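Local coordinates for protein lithostathine-1-alpha (Homo sapiens, PDB 1QDD) that may inhibit spontaneous calcium carbonate precipitation, and may be associated with regeneration of pancreas and brain, at residues N49-L54 and V139-N144; D73-I78 and K126-P131. The protein carries 1 engineered substitution. All coordinates share one frame; numbering follows the deposited sequence.

Interaction 1. Residues N49-L54 and V139-N144; sequences NLVSVL and VCKFKN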
loop_
_atom_site.group_PDB
_atom_site.type_symbol
_atom_site.label_atom_id
_atom_site.label_comp_id
_atom_site.label_asym_id
_atom_site.label_seq_id
_atom_site.Cartn_x
_atom_site.Cartn_y
_atom_site.Cartn_z
ATOM N N ASN A 49 7.524 2.452 2.022
ATOM C CA ASN A 49 6.955 2.788 0.734
ATOM C C ASN A 49 5.432 2.591 0.841
ATOM O O ASN A 49 4.974 1.956 1.790
ATOM C CB ASN A 49 7.412 1.953 -0.464
ATOM C CG ASN A 49 8.729 2.399 -1.054
ATOM O OD1 ASN A 49 9.733 1.693 -0.856
ATOM N ND2 ASN A 49 8.799 3.511 -1.762
ATOM N N LEU A 50 4.685 3.106 -0.117
ATOM C CA LEU A 50 3.276 2.761 -0.201
ATOM C C LEU A 50 3.223 1.230 -0.228
ATOM O O LEU A 50 4.114 0.557 -0.784
ATOM C CB LEU A 50 2.639 3.290 -1.487
ATOM C CG LEU A 50 2.206 4.758 -1.496
ATOM C CD1 LEU A 50 1.806 5.223 -2.885
ATOM C CD2 LEU A 50 1.064 4.985 -0.501
ATOM N N VAL A 51 2.181 0.643 0.326
ATOM C CA VAL A 51 2.105 -0.806 0.459
ATOM C C VAL A 51 2.193 -1.523 -0.877
ATOM O O VAL A 51 1.559 -1.142 -1.858
ATOM C CB VAL A 51 0.841 -1.193 1.260
ATOM C CG1 VAL A 51 -0.459 -0.843 0.565
ATOM C CG2 VAL A 51 0.836 -2.662 1.654
ATOM N N SER A 52 2.928 -2.637 -0.879
ATOM C CA SER A 52 2.983 -3.598 -1.970
ATOM C C SER A 52 2.201 -4.838 -1.521
ATOM O O SER A 52 2.441 -5.322 -0.410
ATOM C CB SER A 52 4.387 -4.046 -2.343
ATOM O OG SER A 52 5.221 -2.995 -2.741
ATOM N N VAL A 53 1.234 -5.284 -2.287
ATOM C CA VAL A 53 0.361 -6.419 -1.947
ATOM C C VAL A 53 0.815 -7.615 -2.782
ATOM O O VAL A 53 0.557 -7.647 -3.987
ATOM C CB VAL A 53 -1.114 -6.077 -2.188
ATOM C CG1 VAL A 53 -2.028 -7.204 -1.741
ATOM C CG2 VAL A 53 -1.513 -4.770 -1.497
ATOM N N LEU A 54 1.523 -8.529 -2.127
ATOM C CA LEU A 54 2.188 -9.609 -2.848
ATOM C C LEU A 54 1.550 -10.958 -2.761
ATOM O O LEU A 54 1.965 -11.867 -3.508
ATOM C CB LEU A 54 3.653 -9.652 -2.351
ATOM C CG LEU A 54 4.356 -8.284 -2.400
ATOM C CD1 LEU A 54 5.770 -8.345 -1.848
ATOM C CD2 LEU A 54 4.383 -7.733 -3.818
ATOM N N VAL A 139 -1.930 3.644 2.596
ATOM C CA VAL A 139 -1.347 2.675 3.516
ATOM C C VAL A 139 0.161 2.574 3.240
ATOM O O VAL A 139 0.568 2.408 2.089
ATOM C CB VAL A 139 -1.965 1.271 3.399
ATOM C CG1 VAL A 139 -1.280 0.239 4.292
ATOM C CG2 VAL A 139 -3.459 1.283 3.719
ATOM N N CYS A 140 0.980 2.635 4.285
ATOM C CA CYS A 140 2.425 2.446 4.220
ATOM C C CYS A 140 2.850 1.090 4.799
ATOM O O CYS A 140 2.188 0.529 5.659
ATOM C CB CYS A 140 3.195 3.539 4.974
ATOM S SG CYS A 140 2.924 5.260 4.510
ATOM N N LYS A 141 3.978 0.582 4.311
ATOM C CA LYS A 141 4.593 -0.676 4.731
ATOM C C LYS A 141 6.091 -0.456 4.948
ATOM O O LYS A 141 6.740 0.131 4.079
ATOM C CB LYS A 141 4.350 -1.752 3.658
ATOM C CG LYS A 141 5.030 -3.108 3.830
ATOM C CD LYS A 141 4.715 -4.032 2.663
ATOM C CE LYS A 141 5.432 -5.368 2.706
ATOM N NZ LYS A 141 5.030 -6.202 1.522
ATOM N N PHE A 142 6.639 -0.901 6.075
ATOM C CA PHE A 142 8.074 -0.740 6.334
ATOM C C PHE A 142 8.598 -1.952 7.103
ATOM O O PHE A 142 7.901 -2.602 7.868
ATOM C CB PHE A 142 8.393 0.561 7.049
ATOM C CG PHE A 142 7.908 0.741 8.452
ATOM C CD1 PHE A 142 8.684 0.361 9.542
ATOM C CD2 PHE A 142 6.676 1.317 8.708
ATOM C CE1 PHE A 142 8.234 0.544 10.834
ATOM C CE2 PHE A 142 6.223 1.500 9.996
ATOM C CZ PHE A 142 6.995 1.113 11.068
ATOM N N LYS A 143 9.887 -2.245 6.847
ATOM C CA LYS A 143 10.507 -3.413 7.459
ATOM C C LYS A 143 10.847 -3.101 8.915
ATOM O O LYS A 143 11.458 -2.111 9.273
ATOM C CB LYS A 143 11.754 -3.963 6.770
ATOM C CG LYS A 143 12.358 -5.223 7.372
ATOM C CD LYS A 143 11.569 -6.509 7.263
ATOM C CE LYS A 143 12.101 -7.566 8.233
ATOM N NZ LYS A 143 11.801 -7.209 9.644
ATOM N N ASN A 144 10.316 -4.009 9.704
ATOM C CA ASN A 144 10.612 -4.280 11.057
ATOM C C ASN A 144 9.666 -5.068 11.888
ATOM O O ASN A 144 8.484 -4.915 12.133
ATOM C CB ASN A 144 11.390 -3.192 11.821
ATOM C CG ASN A 144 12.647 -4.073 12.049
ATOM O OD1 ASN A 144 12.923 -4.976 11.243
ATOM N ND2 ASN A 144 13.299 -3.827 13.156
#
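Val51 lays its CG1 methyl against Val139, 3.8 Å from that residue's CB, and its CG2 methyl reaches the CB of Lys141, so the valine bridges the two residues that flank Cys140 on strand 136-143. The contact is a worked example of how a C-type lectin domain pairs a short strand from the first half of the chain, 49-50, with its C-terminal strand, here antiparallel. Asn49 and Lys141 form its hydrogen-bonded pair: Lys141 N bonds to Asn49 O at 3.0 Å, and Asn49 N returns a longer bond of 3.2 Å to Lys141 O. Beyond the non-hydrogen-bonded pair Leu50-Cys140, Val51 N adds a third bond, 3.0 Å to Val139 O. The side chains of that middle pair diverge. Leu50 packs on helix 35-44, and the sulfur of Cys140 is joined to Cys42 of the same helix, which fastens the helix covalently to the strand. Lys141 sends its CG anti to the backbone N (chi1 174°); the fully extended chain crosses Val51 at about a right angle and brings NZ to the loop carrying Ser52 and Leu54. Its ammonium forms a salt bridge with Glu58 and a cation-pi contact with Tyr24; across the contact, beyond the paired residues, NZ adds a weak bond of 3.3 Å to the backbone O of Ser52, and the CD1 methyl of Leu54 lies 4.1 Å from the same nitrogen.

Interaction 2. Residues D73-I78 and K126-P131; sequences DFNVWI and KWKDVP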
loop_
_atom_site.group_PDB
_atom_site.type_symbol
_atom_site.label_atom_id
_atom_site.label_comp_id
_atom_site.label_asym_id
_atom_site.label_seq_id
_atom_site.Cartn_x
_atom_site.Cartn_y
_atom_site.Cartn_z
ATOM N N ASP A 73 -13.758 6.774 3.869
ATOM C CA ASP A 73 -13.155 6.977 2.557
ATOM C C ASP A 73 -13.558 5.946 1.508
ATOM O O ASP A 73 -13.802 4.792 1.831
ATOM C CB ASP A 73 -11.624 7.008 2.693
ATOM C CG ASP A 73 -11.083 8.272 3.310
ATOM O OD1 ASP A 73 -9.833 8.399 3.398
ATOM O OD2 ASP A 73 -11.842 9.174 3.720
ATOM N N PHE A 74 -13.613 6.378 0.252
ATOM C CA PHE A 74 -13.970 5.506 -0.861
ATOM C C PHE A 74 -12.756 4.901 -1.563
ATOM O O PHE A 74 -12.917 3.840 -2.169
ATOM C CB PHE A 74 -14.811 6.293 -1.889
ATOM C CG PHE A 74 -16.114 6.806 -1.330
ATOM C CD1 PHE A 74 -16.283 8.145 -1.043
ATOM C CD2 PHE A 74 -17.167 5.931 -1.145
ATOM C CE1 PHE A 74 -17.491 8.610 -0.535
ATOM C CE2 PHE A 74 -18.374 6.385 -0.623
ATOM C CZ PHE A 74 -18.513 7.720 -0.322
ATOM N N ASN A 75 -11.641 5.602 -1.596
ATOM C CA ASN A 75 -10.440 5.196 -2.326
ATOM C C ASN A 75 -9.197 5.352 -1.465
ATOM O O ASN A 75 -9.053 6.350 -0.763
ATOM C CB ASN A 75 -10.206 6.055 -3.576
ATOM C CG ASN A 75 -11.184 5.755 -4.686
ATOM O OD1 ASN A 75 -11.061 4.767 -5.393
ATOM N ND2 ASN A 75 -12.220 6.587 -4.759
ATOM N N VAL A 76 -8.327 4.342 -1.449
ATOM C CA VAL A 76 -7.101 4.343 -0.652
ATOM C C VAL A 76 -5.913 3.971 -1.542
ATOM O O VAL A 76 -5.960 2.914 -2.193
ATOM C CB VAL A 76 -7.186 3.381 0.549
ATOM C CG1 VAL A 76 -5.903 3.377 1.368
ATOM C CG2 VAL A 76 -8.371 3.731 1.452
ATOM N N TRP A 77 -4.852 4.747 -1.568
ATOM C CA TRP A 77 -3.699 4.415 -2.419
ATOM C C TRP A 77 -2.891 3.195 -1.964
ATOM O O TRP A 77 -2.660 2.965 -0.775
ATOM C CB TRP A 77 -2.707 5.583 -2.420
ATOM C CG TRP A 77 -2.976 6.867 -3.122
ATOM C CD1 TRP A 77 -2.866 8.121 -2.586
ATOM C CD2 TRP A 77 -3.356 7.056 -4.489
ATOM N NE1 TRP A 77 -3.156 9.068 -3.535
ATOM C CE2 TRP A 77 -3.467 8.443 -4.714
ATOM C CE3 TRP A 77 -3.630 6.176 -5.545
ATOM C CZ2 TRP A 77 -3.824 8.969 -5.957
ATOM C CZ3 TRP A 77 -3.967 6.710 -6.779
ATOM C CH2 TRP A 77 -4.074 8.094 -6.968
ATOM N N ILE A 78 -2.434 2.445 -2.970
ATOM C CA ILE A 78 -1.447 1.375 -2.827
ATOM C C ILE A 78 -0.288 1.728 -3.773
ATOM O O ILE A 78 -0.391 2.636 -4.593
ATOM C CB ILE A 78 -1.970 -0.040 -3.001
ATOM C CG1 ILE A 78 -2.507 -0.288 -4.416
ATOM C CG2 ILE A 78 -3.046 -0.340 -1.957
ATOM C CD1 ILE A 78 -2.891 -1.733 -4.692
ATOM N N LYS A 126 -10.403 -5.061 -4.023
ATOM C CA LYS A 126 -10.157 -4.950 -5.457
ATOM C C LYS A 126 -9.600 -3.580 -5.828
ATOM O O LYS A 126 -9.721 -2.612 -5.082
ATOM C CB LYS A 126 -11.400 -5.249 -6.283
ATOM C CG LYS A 126 -12.085 -6.583 -6.056
ATOM C CD LYS A 126 -11.408 -7.714 -6.795
ATOM C CE LYS A 126 -12.159 -9.033 -6.666
ATOM N NZ LYS A 126 -11.288 -10.167 -7.088
ATOM N N TRP A 127 -8.934 -3.511 -6.965
ATOM C CA TRP A 127 -8.147 -2.401 -7.439
ATOM C C TRP A 127 -8.769 -1.649 -8.612
ATOM O O TRP A 127 -9.385 -2.257 -9.489
ATOM C CB TRP A 127 -6.793 -2.936 -7.920
ATOM C CG TRP A 127 -5.970 -3.730 -6.955
ATOM C CD1 TRP A 127 -6.174 -3.933 -5.630
ATOM C CD2 TRP A 127 -4.757 -4.449 -7.266
ATOM N NE1 TRP A 127 -5.187 -4.726 -5.074
ATOM C CE2 TRP A 127 -4.312 -5.048 -6.073
ATOM C CE3 TRP A 127 -4.033 -4.624 -8.444
ATOM C CZ2 TRP A 127 -3.141 -5.819 -6.040
ATOM C CZ3 TRP A 127 -2.878 -5.395 -8.401
ATOM C CH2 TRP A 127 -2.457 -5.975 -7.205
ATOM N N LYS A 128 -8.542 -0.344 -8.665
ATOM C CA LYS A 128 -8.969 0.496 -9.783
ATOM C C LYS A 128 -7.833 1.425 -10.180
ATOM O O LYS A 128 -7.154 1.979 -9.327
ATOM C CB LYS A 128 -10.181 1.312 -9.342
ATOM C CG LYS A 128 -10.778 2.339 -10.274
ATOM C CD LYS A 128 -12.104 2.787 -9.685
ATOM C CE LYS A 128 -12.006 3.959 -8.732
ATOM N NZ LYS A 128 -13.380 4.547 -8.578
ATOM N N ASP A 129 -7.639 1.623 -11.484
ATOM C CA ASP A 129 -6.700 2.595 -12.026
ATOM C C ASP A 129 -7.318 3.989 -12.059
ATOM O O ASP A 129 -8.446 4.121 -12.556
ATOM C CB ASP A 129 -6.221 2.212 -13.432
ATOM C CG ASP A 129 -7.302 2.001 -14.470
ATOM O OD1 ASP A 129 -8.241 1.242 -14.186
ATOM O OD2 ASP A 129 -7.215 2.583 -15.580
ATOM N N VAL A 130 -6.650 4.995 -11.561
ATOM C CA VAL A 130 -7.141 6.370 -11.453
ATOM C C VAL A 130 -6.019 7.356 -11.738
ATOM O O VAL A 130 -4.840 6.976 -11.736
ATOM C CB VAL A 130 -7.674 6.642 -10.025
ATOM C CG1 VAL A 130 -8.978 5.936 -9.703
ATOM C CG2 VAL A 130 -6.625 6.256 -8.985
ATOM N N PRO A 131 -6.313 8.634 -11.953
ATOM C CA PRO A 131 -5.287 9.635 -12.179
ATOM C C PRO A 131 -4.389 9.770 -10.961
ATOM O O PRO A 131 -4.843 9.876 -9.808
ATOM C CB PRO A 131 -6.082 10.921 -12.417
ATOM C CG PRO A 131 -7.418 10.460 -12.890
ATOM C CD PRO A 131 -7.689 9.185 -12.117
HETATM O O HOH W 1 -13.775 6.992 -7.191
HETATM O O HOH W 2 -14.063 3.901 -5.319
#
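The indole of Trp127 carries the CD1 methyl of Ile78 over one face, above the five-membered ring: a CH-pi contact with CD1 3.9 Å from the ring centroid and 14° off the normal, lying towards the NE1 side. The other indole, that of Trp77, is met at its edge and in its plane by the backbone O of Pro131, 3.4 Å from CH2, while Val130 CG2 comes in obliquely to within 3.5 Å of CZ3. The NE1 end of Trp77 is engaged elsewhere, bonded to the carbonyl of Glu33, and its ring also meets Phe136. Ile78 places CG1 between its backbone N and carbonyl carbon (chi1 63°), from where the extended chain carries CD1 across to the tryptophan.

The two strands do not pair with each other. In the C-type lectin fold strand 115-119 stands between them, antiparallel to both, and the axes of 75-78 and 127-130 are 9.1 Å apart at an angle of 85°. The contact is made mostly by side chains, with the backbone O of Pro131 the exception, and includes no direct hydrogen bond. At the more exposed end the link is polar and runs through water. Lys128, bent at chi3, brings CE to 3.6 Å from Asn75 OD1, and its NZ gives a hydrogen bond to water 1, which also accepts one from Asn75 ND2. Water 2 donates to Asn75 OD1 and is only weakly bonded to Lys128 NZ. Asn75 OD1 is held chiefly by the hydroxyl of Ser117, on the intervening strand.

From the N terminus the chain passes through helix 35-44 to 49-54, the first half of interaction 1, whose partner comes only at 139-144, the C-terminal end. Interaction 1 thus closes a long loop of 84 residues, and interaction 2 is nested inside it, joining 73-78 to 126-131 around 47 residues that contain no helix. The two contacts meet in the same mixed sheet, where strand 75-78 runs parallel beside strand 136-143. Val51 CG1 packs on Ile78 CG2 at 3.6 Å, and Val139 CG2 on Val76 CG1 at 4.0 Å. One contact ties the C-terminal strand to residues 49-54, in the first half of the chain; the other joins strands 75-78 and 127-130, which both pair with strand 115-119.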